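Local structure of transcriptional activator PlcR protein (Bacillus thuringiensis, 3U3W) at residues H108-Q113 and V151-Y156. The protein activates transcription of virulence genes as a quorum-sensing regulator, binding DNA through a helix-turn-helix domain in response to the signal peptide PapR. Numbering follows the deposited sequence.
Sequences HPEFQQ and VYQNLY
The amide nitrogen of Q153 is gripped by two acceptors of helix 109-125. The shorter bond runs from Q153 NE2 to Q113 OE1, 2.7 Å long and nearly straight; NE2 lies in the carbonyl plane of Q113 and meets a lone pair of OE1. The second goes from Q153 NE2 to the backbone oxygen E110 O at 3.1 Å, with the donor tilted 17° from the plane of the E110 peptide carbonyl. Both acceptors lie close to the amide plane of Q153, so its two N-H bonds are used and the group is held against rotation. The Q113 and Q153 side chains run alongside each other in opposite senses, their amide planes 64° apart. With CG anti to the backbone N (chi1 -171°) and the chain extended beyond it, Q153 reaches from the first turn of helix 153-167 across to helix 109-125.

Water extends the polar contact. One molecule donates to Q153 OE1 and to E110 OE2, both at 2.9 Å, joining the amide to a carboxylate that also accepts bonds from the backbone nitrogens of I149 and D150, in the loop leading to helix 153-167. A second water accepts from Q113 NE2 and lies 2.8 Å from N154 OD1, between two side chains set roughly perpendicular to each other. Q113 NE2 has a further, weak bond to L141 O, near the end of helix 131-143.

The contact thus joins the N-terminal turns of two helices in the TPR-like C-terminal domain, next-but-one to each other along the chain. The closest approaches are between polar atoms: the bonds to both acceptors orient the Q153 amide, leaving OE1 to the water shared with E110, and the geometry is set mainly by directional hydrogen bonds.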
ATOM      1  N   HIS A 108     -10.880  -6.854 -22.696  1.00 55.99           N
ATOM      2  CA  HIS A 108     -10.794  -6.167 -21.418  1.00 51.85           C
ATOM      3  C   HIS A 108      -9.718  -5.101 -21.552  1.00 42.01           C
ATOM      4  O   HIS A 108      -8.572  -5.325 -21.167  1.00 39.99           O
ATOM      5  CB  HIS A 108     -10.436  -7.146 -20.296  1.00 50.14           C
ATOM      6  CG  HIS A 108     -10.483  -6.534 -18.933  1.00 47.43           C
ATOM      7  ND1 HIS A 108     -10.413  -7.280 -17.777  1.00 51.43           N
ATOM      8  CD2 HIS A 108     -10.599  -5.239 -18.541  1.00 42.61           C
ATOM      9  CE1 HIS A 108     -10.479  -6.474 -16.731  1.00 45.93           C
ATOM     10  NE2 HIS A 108     -10.596  -5.230 -17.167  1.00 43.87           N
ATOM     11  N   PRO A 109     -10.086  -3.938 -22.107  1.00 40.65           N
ATOM     12  CA  PRO A 109      -9.090  -2.963 -22.580  1.00 38.96           C
ATOM     13  C   PRO A 109      -7.967  -2.673 -21.575  1.00 50.12           C
ATOM     14  O   PRO A 109      -6.799  -2.743 -21.972  1.00 43.07           O
ATOM     15  CB  PRO A 109      -9.923  -1.704 -22.858  1.00 35.12           C
ATOM     16  CG  PRO A 109     -11.290  -2.235 -23.179  1.00 45.90           C
ATOM     17  CD  PRO A 109     -11.468  -3.470 -22.309  1.00 41.58           C
ATOM     18  N   GLU A 110      -8.305  -2.370 -20.318  1.00 36.10           N
ATOM     19  CA  GLU A 110      -7.296  -2.038 -19.315  1.00 42.19           C
ATOM     20  C   GLU A 110      -6.327  -3.188 -19.056  1.00 39.23           C
ATOM     21  O   GLU A 110      -5.120  -2.965 -18.938  1.00 37.27           O
ATOM     22  CB  GLU A 110      -7.931  -1.570 -17.995  1.00 41.91           C
ATOM     23  CG  GLU A 110      -6.966  -1.578 -16.807  1.00 37.62           C
ATOM     24  CD  GLU A 110      -7.625  -1.223 -15.465  1.00 56.52           C
ATOM     25  OE1 GLU A 110      -8.865  -1.053 -15.393  1.00 52.03           O
ATOM     26  OE2 GLU A 110      -6.883  -1.121 -14.465  1.00 57.59           O
ATOM     27  N   PHE A 111      -6.847  -4.411 -18.955  1.00 44.59           N
ATOM     28  CA  PHE A 111      -5.976  -5.568 -18.739  1.00 36.81           C
ATOM     29  C   PHE A 111      -5.159  -5.848 -20.007  1.00 38.18           C
ATOM     30  O   PHE A 111      -3.976  -6.173 -19.920  1.00 31.57           O
ATOM     31  CB  PHE A 111      -6.758  -6.813 -18.286  1.00 29.56           C
ATOM     32  CG  PHE A 111      -5.873  -7.994 -17.894  1.00 28.95           C
ATOM     33  CD1 PHE A 111      -4.935  -7.878 -16.875  1.00 30.32           C
ATOM     34  CD2 PHE A 111      -5.998  -9.223 -18.534  1.00 29.53           C
ATOM     35  CE1 PHE A 111      -4.125  -8.967 -16.504  1.00 26.64           C
ATOM     36  CE2 PHE A 111      -5.191 -10.313 -18.172  1.00 26.52           C
ATOM     37  CZ  PHE A 111      -4.258 -10.180 -17.158  1.00 33.68           C
ATOM     38  N   GLN A 112      -5.778  -5.712 -21.178  0.52 36.85           N
ATOM     39  CA  GLN A 112      -5.043  -5.906 -22.427  0.52 42.75           C
ATOM     40  C   GLN A 112      -3.919  -4.879 -22.541  0.52 37.67           C
ATOM     41  O   GLN A 112      -2.812  -5.215 -22.954  0.52 37.30           O
ATOM     42  CB  GLN A 112      -5.968  -5.858 -23.652  0.52 38.19           C
ATOM     43  CG  GLN A 112      -7.012  -6.978 -23.692  0.52 47.88           C
ATOM     44  CD  GLN A 112      -6.703  -8.070 -24.713  0.52 52.22           C
ATOM     45  OE1 GLN A 112      -6.085  -9.085 -24.388  0.52 54.21           O
ATOM     46  NE2 GLN A 112      -7.154  -7.873 -25.950  0.52 51.79           N
ATOM     47  N   GLN A 113      -4.198  -3.636 -22.156  1.00 35.34           N
ATOM     48  CA  GLN A 113      -3.177  -2.598 -22.174  1.00 35.13           C
ATOM     49  C   GLN A 113      -2.005  -2.919 -21.255  1.00 35.93           C
ATOM     50  O   GLN A 113      -0.848  -2.701 -21.615  1.00 29.78           O
ATOM     51  CB  GLN A 113      -3.768  -1.252 -21.806  1.00 32.99           C
ATOM     52  CG  GLN A 113      -2.836  -0.112 -22.106  1.00 33.70           C
ATOM     53  CD  GLN A 113      -3.293   1.154 -21.452  1.00 38.29           C
ATOM     54  OE1 GLN A 113      -3.540   1.166 -20.255  1.00 40.56           O
ATOM     55  NE2 GLN A 113      -3.434   2.226 -22.227  1.00 40.43           N
ATOM     56  N   VAL A 151      -5.624   4.108 -11.897  1.00 44.21           N
ATOM     57  CA  VAL A 151      -5.441   5.450 -12.451  1.00 44.93           C
ATOM     58  C   VAL A 151      -3.986   5.766 -12.828  1.00 34.74           C
ATOM     59  O   VAL A 151      -3.735   6.761 -13.478  1.00 31.46           O
ATOM     60  CB  VAL A 151      -6.017   6.580 -11.523  1.00 49.19           C
ATOM     61  CG1 VAL A 151      -7.452   6.291 -11.150  1.00 39.73           C
ATOM     62  CG2 VAL A 151      -5.165   6.782 -10.268  1.00 31.12           C
ATOM     63  N   TYR A 152      -3.040   4.914 -12.431  1.00 36.70           N
ATOM     64  CA  TYR A 152      -1.614   5.201 -12.636  1.00 34.67           C
ATOM     65  C   TYR A 152      -0.991   4.522 -13.853  1.00 36.89           C
ATOM     66  O   TYR A 152       0.185   4.753 -14.141  1.00 35.01           O
ATOM     67  CB  TYR A 152      -0.803   4.811 -11.396  1.00 32.56           C
ATOM     68  CG  TYR A 152      -1.231   5.554 -10.162  1.00 43.96           C
ATOM     69  CD1 TYR A 152      -0.739   6.822  -9.885  1.00 38.87           C
ATOM     70  CD2 TYR A 152      -2.140   4.991  -9.275  1.00 34.91           C
ATOM     71  CE1 TYR A 152      -1.144   7.512  -8.754  1.00 37.50           C
ATOM     72  CE2 TYR A 152      -2.546   5.667  -8.151  1.00 36.96           C
ATOM     73  CZ  TYR A 152      -2.048   6.930  -7.892  1.00 49.03           C
ATOM     74  OH  TYR A 152      -2.461   7.604  -6.759  1.00 65.15           O
ATOM     75  N   GLN A 153      -1.764   3.687 -14.549  1.00 29.34           N
ATOM     76  CA  GLN A 153      -1.237   2.863 -15.641  1.00 31.01           C
ATOM     77  C   GLN A 153      -0.564   3.655 -16.785  1.00 32.50           C
ATOM     78  O   GLN A 153       0.526   3.301 -17.212  1.00 32.81           O
ATOM     79  CB  GLN A 153      -2.323   1.941 -16.186  1.00 26.22           C
ATOM     80  CG  GLN A 153      -1.808   0.917 -17.165  1.00 35.59           C
ATOM     81  CD  GLN A 153      -2.642  -0.353 -17.166  1.00 43.15           C
ATOM     82  OE1 GLN A 153      -2.488  -1.217 -16.292  1.00 30.77           O
ATOM     83  NE2 GLN A 153      -3.535  -0.472 -18.145  1.00 27.73           N
ATOM     84  N   ASN A 154      -1.208   4.718 -17.269  1.00 25.99           N
ATOM     85  CA  ASN A 154      -0.579   5.617 -18.232  1.00 36.13           C
ATOM     86  C   ASN A 154       0.750   6.209 -17.747  1.00 35.60           C
ATOM     87  O   ASN A 154       1.685   6.375 -18.538  1.00 33.46           O
ATOM     88  CB  ASN A 154      -1.525   6.758 -18.634  1.00 28.87           C
ATOM     89  CG  ASN A 154      -2.707   6.277 -19.416  1.00 34.71           C
ATOM     90  OD1 ASN A 154      -2.668   5.220 -20.032  1.00 37.41           O
ATOM     91  ND2 ASN A 154      -3.782   7.050 -19.391  1.00 50.70           N
ATOM     92  N   LEU A 155       0.821   6.555 -16.461  1.00 28.87           N
ATOM     93  CA  LEU A 155       2.060   7.081 -15.900  1.00 31.59           C
ATOM     94  C   LEU A 155       3.143   6.005 -15.924  1.00 25.51           C
ATOM     95  O   LEU A 155       4.299   6.286 -16.227  1.00 21.89           O
ATOM     96  CB  LEU A 155       1.848   7.657 -14.492  1.00 27.40           C
ATOM     97  CG  LEU A 155       0.891   8.860 -14.462  1.00 38.89           C
ATOM     98  CD1 LEU A 155       0.779   9.459 -13.081  1.00 34.00           C
ATOM     99  CD2 LEU A 155       1.323   9.926 -15.449  1.00 45.76           C
ATOM    100  N   TYR A 156       2.756   4.765 -15.646  1.00 24.57           N
ATOM    101  CA  TYR A 156       3.706   3.660 -15.699  1.00 32.89           C
ATOM    102  C   TYR A 156       4.270   3.476 -17.120  1.00 30.47           C
ATOM    103  O   TYR A 156       5.459   3.214 -17.309  1.00 31.02           O
ATOM    104  CB  TYR A 156       3.048   2.369 -15.241  1.00 31.68           C
ATOM    105  CG  TYR A 156       2.490   2.393 -13.835  1.00 34.36           C
ATOM    106  CD1 TYR A 156       2.977   3.277 -12.887  1.00 36.20           C
ATOM    107  CD2 TYR A 156       1.471   1.510 -13.455  1.00 34.27           C
ATOM    108  CE1 TYR A 156       2.462   3.293 -11.585  1.00 38.68           C
ATOM    109  CE2 TYR A 156       0.955   1.516 -12.182  1.00 28.19           C
ATOM    110  CZ  TYR A 156       1.454   2.411 -11.241  1.00 45.21           C
ATOM    111  OH  TYR A 156       0.950   2.431  -9.958  1.00 39.31           O
TER
HETATM  112  O   HOH W   1      -4.404  -2.626 -14.708  1.00 30.36           O
HETATM  113  O   HOH W   2      -4.145   5.130 -22.419  1.00 38.44           O
HETATM  114  O   HOH W   3      -4.818   3.168 -18.423  1.00 50.15           O